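Long-range contact in 2-keto-3-deoxygluconate kinase (Thermotoga maritima, PDB 2AFB), which probably phosphorylates the sugar acid 2-keto-3-deoxygluconate (2-dehydro-3-deoxygluconate), acting as a pfkB-family carbohydrate kinase: residues Thr42-Gln56 and Leu72-Val85. Numbering follows the deposited sequence.
With NI (nickel (II) ion), chain C.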
loop_
_atom_site.group_PDB
_atom_site.type_symbol
_atom_site.label_atom_id
_atom_site.label_comp_id
_atom_site.label_asym_id
_atom_site.label_seq_id
_atom_site.Cartn_x
_atom_site.Cartn_y
_atom_site.Cartn_z
ATOM N N THR A 42 7.760 -5.437 11.908
ATOM C CA THR A 42 9.038 -5.033 12.453
ATOM C C THR A 42 9.463 -6.001 13.541
ATOM O O THR A 42 8.769 -6.983 13.833
ATOM C CB THR A 42 9.069 -3.546 12.923
ATOM O OG1 THR A 42 10.445 -3.139 13.066
ATOM C CG2 THR A 42 8.301 -3.334 14.252
ATOM N N TYR A 43 10.638 -5.786 14.116
ATOM C CA TYR A 43 11.146 -6.702 15.118
ATOM C C TYR A 43 11.582 -5.866 16.309
ATOM O O TYR A 43 12.256 -4.861 16.137
ATOM C CB TYR A 43 12.286 -7.582 14.536
ATOM C CG TYR A 43 11.789 -8.467 13.414
ATOM C CD1 TYR A 43 11.760 -8.011 12.114
ATOM C CD2 TYR A 43 11.327 -9.762 13.665
ATOM C CE1 TYR A 43 11.239 -8.798 11.102
ATOM C CE2 TYR A 43 10.839 -10.546 12.675
ATOM C CZ TYR A 43 10.767 -10.062 11.398
ATOM O OH TYR A 43 10.269 -10.870 10.404
ATOM N N GLY A 44 11.204 -6.258 17.519
ATOM C CA GLY A 44 11.753 -5.570 18.692
ATOM C C GLY A 44 11.571 -6.247 20.013
ATOM O O GLY A 44 11.017 -7.324 20.080
ATOM N N GLY A 45 11.969 -5.565 21.071
ATOM C CA GLY A 45 11.957 -6.129 22.442
ATOM C C GLY A 45 12.804 -5.208 23.302
ATOM O O GLY A 45 13.737 -4.612 22.801
ATOM N N ALA A 46 12.509 -5.127 24.600
ATOM C CA ALA A 46 13.095 -4.109 25.516
ATOM C C ALA A 46 14.631 -3.994 25.396
ATOM O O ALA A 46 15.173 -2.929 25.040
ATOM C CB ALA A 46 12.700 -4.429 26.969
ATOM N N GLU A 47 15.310 -5.111 25.629
ATOM C CA GLU A 47 16.772 -5.147 25.559
ATOM C C GLU A 47 17.322 -5.092 24.138
ATOM O O GLU A 47 18.375 -4.480 23.910
ATOM C CB GLU A 47 17.354 -6.324 26.356
ATOM C CG GLU A 47 16.808 -6.437 27.807
ATOM C CD GLU A 47 15.567 -7.341 27.927
ATOM O OE1 GLU A 47 14.906 -7.672 26.889
ATOM O OE2 GLU A 47 15.256 -7.717 29.068
ATOM N N ALA A 48 16.577 -5.588 23.153
ATOM C CA ALA A 48 16.990 -5.405 21.759
ATOM C C ALA A 48 16.960 -3.938 21.374
ATOM O O ALA A 48 17.847 -3.466 20.687
ATOM C CB ALA A 48 16.175 -6.250 20.757
ATOM N N ASN A 49 15.941 -3.235 21.830
ATOM C CA ASN A 49 15.766 -1.840 21.522
ATOM C C ASN A 49 16.923 -0.992 22.118
ATOM O O ASN A 49 17.420 -0.035 21.494
ATOM C CB ASN A 49 14.429 -1.344 22.048
ATOM C CG ASN A 49 13.195 -2.090 21.476
ATOM O OD1 ASN A 49 13.254 -2.783 20.461
ATOM N ND2 ASN A 49 12.060 -1.912 22.153
ATOM N N VAL A 50 17.386 -1.386 23.284
ATOM C CA VAL A 50 18.530 -0.732 23.943
ATOM C C VAL A 50 19.791 -0.931 23.119
ATOM O O VAL A 50 20.553 0.014 22.861
ATOM C CB VAL A 50 18.712 -1.253 25.391
ATOM C CG1 VAL A 50 19.981 -0.662 26.033
ATOM C CG2 VAL A 50 17.500 -0.920 26.203
ATOM N N ALA A 51 20.015 -2.153 22.681
ATOM C CA ALA A 51 21.169 -2.451 21.850
ATOM C C ALA A 51 21.125 -1.608 20.567
ATOM O O ALA A 51 22.137 -1.079 20.096
ATOM C CB ALA A 51 21.202 -3.969 21.498
ATOM N N ALA A 52 19.931 -1.450 20.004
ATOM C CA ALA A 52 19.808 -0.740 18.741
ATOM C C ALA A 52 20.101 0.724 18.944
ATOM O O ALA A 52 20.682 1.333 18.041
ATOM C CB ALA A 52 18.421 -0.941 18.091
ATOM N N PHE A 53 19.712 1.267 20.104
ATOM C CA PHE A 53 20.041 2.669 20.480
ATOM C C PHE A 53 21.557 2.864 20.566
ATOM O O PHE A 53 22.180 3.698 19.907
ATOM C CB PHE A 53 19.344 3.078 21.803
ATOM C CG PHE A 53 19.581 4.495 22.165
ATOM C CD1 PHE A 53 20.776 4.875 22.756
ATOM C CD2 PHE A 53 18.672 5.474 21.817
ATOM C CE1 PHE A 53 21.068 6.182 23.003
ATOM C CE2 PHE A 53 18.957 6.789 22.077
ATOM C CZ PHE A 53 20.161 7.146 22.672
ATOM N N LEU A 54 22.169 2.024 21.359
ATOM C CA LEU A 54 23.632 2.091 21.494
ATOM C C LEU A 54 24.358 1.904 20.143
ATOM O O LEU A 54 25.332 2.565 19.901
ATOM C CB LEU A 54 24.126 1.101 22.569
ATOM C CG LEU A 54 23.538 1.496 23.931
ATOM C CD1 LEU A 54 23.613 0.316 24.880
ATOM C CD2 LEU A 54 24.167 2.730 24.500
ATOM N N ALA A 55 23.884 1.015 19.273
ATOM C CA ALA A 55 24.475 0.917 17.942
ATOM C C ALA A 55 24.267 2.211 17.129
ATOM O O ALA A 55 25.183 2.669 16.469
ATOM C CB ALA A 55 23.944 -0.304 17.190
ATOM N N GLN A 56 23.084 2.800 17.217
ATOM C CA GLN A 56 22.774 4.041 16.524
ATOM C C GLN A 56 23.693 5.193 17.017
ATOM O O GLN A 56 24.038 6.072 16.278
ATOM C CB GLN A 56 21.277 4.374 16.712
ATOM C CG GLN A 56 20.306 3.524 15.795
ATOM C CD GLN A 56 20.425 3.940 14.312
ATOM O OE1 GLN A 56 20.093 5.071 13.939
ATOM N NE2 GLN A 56 20.925 3.028 13.475
ATOM N N LEU A 72 11.797 -16.113 9.980
ATOM C CA LEU A 72 11.486 -15.041 10.933
ATOM C C LEU A 72 12.666 -14.756 11.847
ATOM O O LEU A 72 13.019 -13.610 12.076
ATOM C CB LEU A 72 10.211 -15.349 11.724
ATOM C CG LEU A 72 9.022 -15.320 10.732
ATOM C CD1 LEU A 72 7.981 -16.290 11.097
ATOM C CD2 LEU A 72 8.459 -13.914 10.535
ATOM N N GLY A 73 13.316 -15.795 12.327
ATOM C CA GLY A 73 14.589 -15.618 13.045
ATOM C C GLY A 73 15.685 -14.954 12.212
ATOM O O GLY A 73 16.434 -14.079 12.713
ATOM N N ASP A 74 15.813 -15.366 10.951
ATOM C CA ASP A 74 16.769 -14.699 10.016
ATOM C C ASP A 74 16.442 -13.156 9.859
ATOM O O ASP A 74 17.327 -12.280 9.867
ATOM C CB ASP A 74 16.667 -15.333 8.637
ATOM C CG ASP A 74 17.167 -16.800 8.569
ATOM O OD1 ASP A 74 17.802 -17.313 9.525
ATOM O OD2 ASP A 74 16.928 -17.442 7.499
ATOM N N ALA A 75 15.166 -12.839 9.706
ATOM C CA ALA A 75 14.724 -11.455 9.499
ATOM C C ALA A 75 15.016 -10.609 10.749
ATOM O O ALA A 75 15.468 -9.497 10.654
ATOM C CB ALA A 75 13.240 -11.462 9.199
ATOM N N ALA A 76 14.721 -11.147 11.929
ATOM C CA ALA A 76 14.980 -10.446 13.197
ATOM C C ALA A 76 16.452 -10.107 13.353
ATOM O O ALA A 76 16.827 -8.969 13.712
ATOM C CB ALA A 76 14.499 -11.287 14.369
ATOM N N ALA A 77 17.291 -11.089 13.027
ATOM C CA ALA A 77 18.737 -10.928 13.054
ATOM C C ALA A 77 19.203 -9.900 12.017
ATOM O O ALA A 77 20.111 -9.098 12.253
ATOM C CB ALA A 77 19.393 -12.256 12.780
ATOM N N GLY A 78 18.593 -9.932 10.849
ATOM C CA GLY A 78 18.995 -9.011 9.821
ATOM C C GLY A 78 18.519 -7.598 10.153
ATOM O O GLY A 78 19.213 -6.663 9.850
ATOM N N HIS A 79 17.391 -7.470 10.846
ATOM C CA HIS A 79 16.894 -6.167 11.322
ATOM C C HIS A 79 17.821 -5.559 12.348
ATOM O O HIS A 79 18.135 -4.352 12.287
ATOM C CB HIS A 79 15.488 -6.353 11.880
ATOM C CG HIS A 79 14.837 -5.117 12.411
ATOM N ND1 HIS A 79 14.357 -4.108 11.608
ATOM C CD2 HIS A 79 14.511 -4.768 13.674
ATOM C CE1 HIS A 79 13.796 -3.172 12.343
ATOM N NE2 HIS A 79 13.868 -3.552 13.606
ATOM N N LEU A 80 18.302 -6.406 13.269
ATOM C CA LEU A 80 19.296 -5.973 14.239
ATOM C C LEU A 80 20.577 -5.492 13.543
ATOM O O LEU A 80 21.132 -4.440 13.869
ATOM C CB LEU A 80 19.617 -7.118 15.200
ATOM C CG LEU A 80 18.549 -7.327 16.263
ATOM C CD1 LEU A 80 18.603 -8.696 16.711
ATOM C CD2 LEU A 80 18.724 -6.319 17.406
ATOM N N ARG A 81 21.064 -6.277 12.601
ATOM C CA ARG A 81 22.289 -5.873 11.893
ATOM C C ARG A 81 22.131 -4.566 11.086
ATOM O O ARG A 81 23.045 -3.763 11.015
ATOM C CB ARG A 81 22.806 -6.988 10.971
ATOM C CG ARG A 81 23.530 -8.112 11.682
ATOM C CD ARG A 81 24.171 -9.025 10.675
ATOM N NE ARG A 81 23.166 -9.600 9.768
ATOM C CZ ARG A 81 22.521 -10.756 9.931
ATOM N NH1 ARG A 81 22.713 -11.534 10.989
ATOM N NH2 ARG A 81 21.664 -11.136 9.017
ATOM N N LYS A 82 20.983 -4.382 10.454
ATOM C CA LYS A 82 20.739 -3.201 9.685
ATOM C C LYS A 82 20.970 -1.934 10.564
ATOM O O LYS A 82 21.515 -0.945 10.114
ATOM C CB LYS A 82 19.284 -3.233 9.164
ATOM C CG LYS A 82 18.854 -1.904 8.642
ATOM C CD LYS A 82 17.399 -1.864 8.248
ATOM C CE LYS A 82 17.071 -0.511 7.581
ATOM N NZ LYS A 82 15.703 -0.432 6.980
ATOM N N PHE A 83 20.516 -1.989 11.805
ATOM C CA PHE A 83 20.693 -0.901 12.737
ATOM C C PHE A 83 22.064 -0.872 13.398
ATOM O O PHE A 83 22.314 -0.022 14.223
ATOM C CB PHE A 83 19.615 -0.923 13.805
ATOM C CG PHE A 83 18.303 -0.396 13.349
ATOM C CD1 PHE A 83 17.518 -1.123 12.467
ATOM C CD2 PHE A 83 17.822 0.842 13.821
ATOM C CE1 PHE A 83 16.305 -0.635 12.034
ATOM C CE2 PHE A 83 16.587 1.326 13.398
ATOM C CZ PHE A 83 15.817 0.589 12.527
ATOM N N GLY A 84 22.942 -1.792 13.042
ATOM C CA GLY A 84 24.331 -1.760 13.511
ATOM C C GLY A 84 24.602 -2.679 14.684
ATOM O O GLY A 84 25.728 -2.706 15.175
ATOM N N VAL A 85 23.583 -3.429 15.147
ATOM C CA VAL A 85 23.755 -4.301 16.292
ATOM C C VAL A 85 24.500 -5.532 15.817
ATOM O O VAL A 85 24.215 -6.038 14.750
ATOM C CB VAL A 85 22.406 -4.703 16.927
ATOM C CG1 VAL A 85 22.610 -5.720 18.047
ATOM C CG2 VAL A 85 21.723 -3.514 17.437
HETATM NI NI NI C . 13.787 -4.150 9.568
HETATM O O HOH W 1 11.793 -1.988 15.312
HETATM O O HOH W 2 15.370 -5.052 8.261
HETATM O O HOH W 3 11.822 -5.402 9.428
#
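H79 reaches T42 through water while its ring binds nickel: ND1 lies 2.1 Å from the ion, which also carries two waters. On the far side of the imidazole, NE2 donates to a third water at 3.1 Å. That water is itself hydrogen-bonded to T42 OG1 at 2.9 Å. With CG anti to the backbone N (chi1 180°), the imidazole projects from helix 72-82 to the strand, where the backbone N of Y43 sits over one face. The metal may, by polarising the ring, strengthen NE2 as a donor. Beside it Y43 lays a ring face on the helix backbone, A76 N standing 3.9 Å above the ring centre; A76 CB approaches CD2 and A75 CB approaches CZ, while OH comes within 3.5 Å of L72 CD2. Without the ring, as with an alanine at Y43, a gap would probably open over A75 and A76, and L72 CD2 would lose its contact with the hydroxyl. Strand 38-44 belongs to the small four-stranded sheet, the lid of the ribokinase-like fold, whereas the two helices pack on the large sheet through F63 of strand 60-67; the strand's short axis crosses that of helix 72-82 at -77°. At the other end G84, with positive phi, closes that helix in a Schellman motif, and A55 CB packs 3.5 Å from G84 C. Q56, bent at chi2, turns NE2 to F83 O for a weak but nearly straight bond (3.4 Å, 164°). V85 CG2 packs against helix 46-56 at A51 O, A52 CA and A55 CB, 3.6 Å from A52 CA.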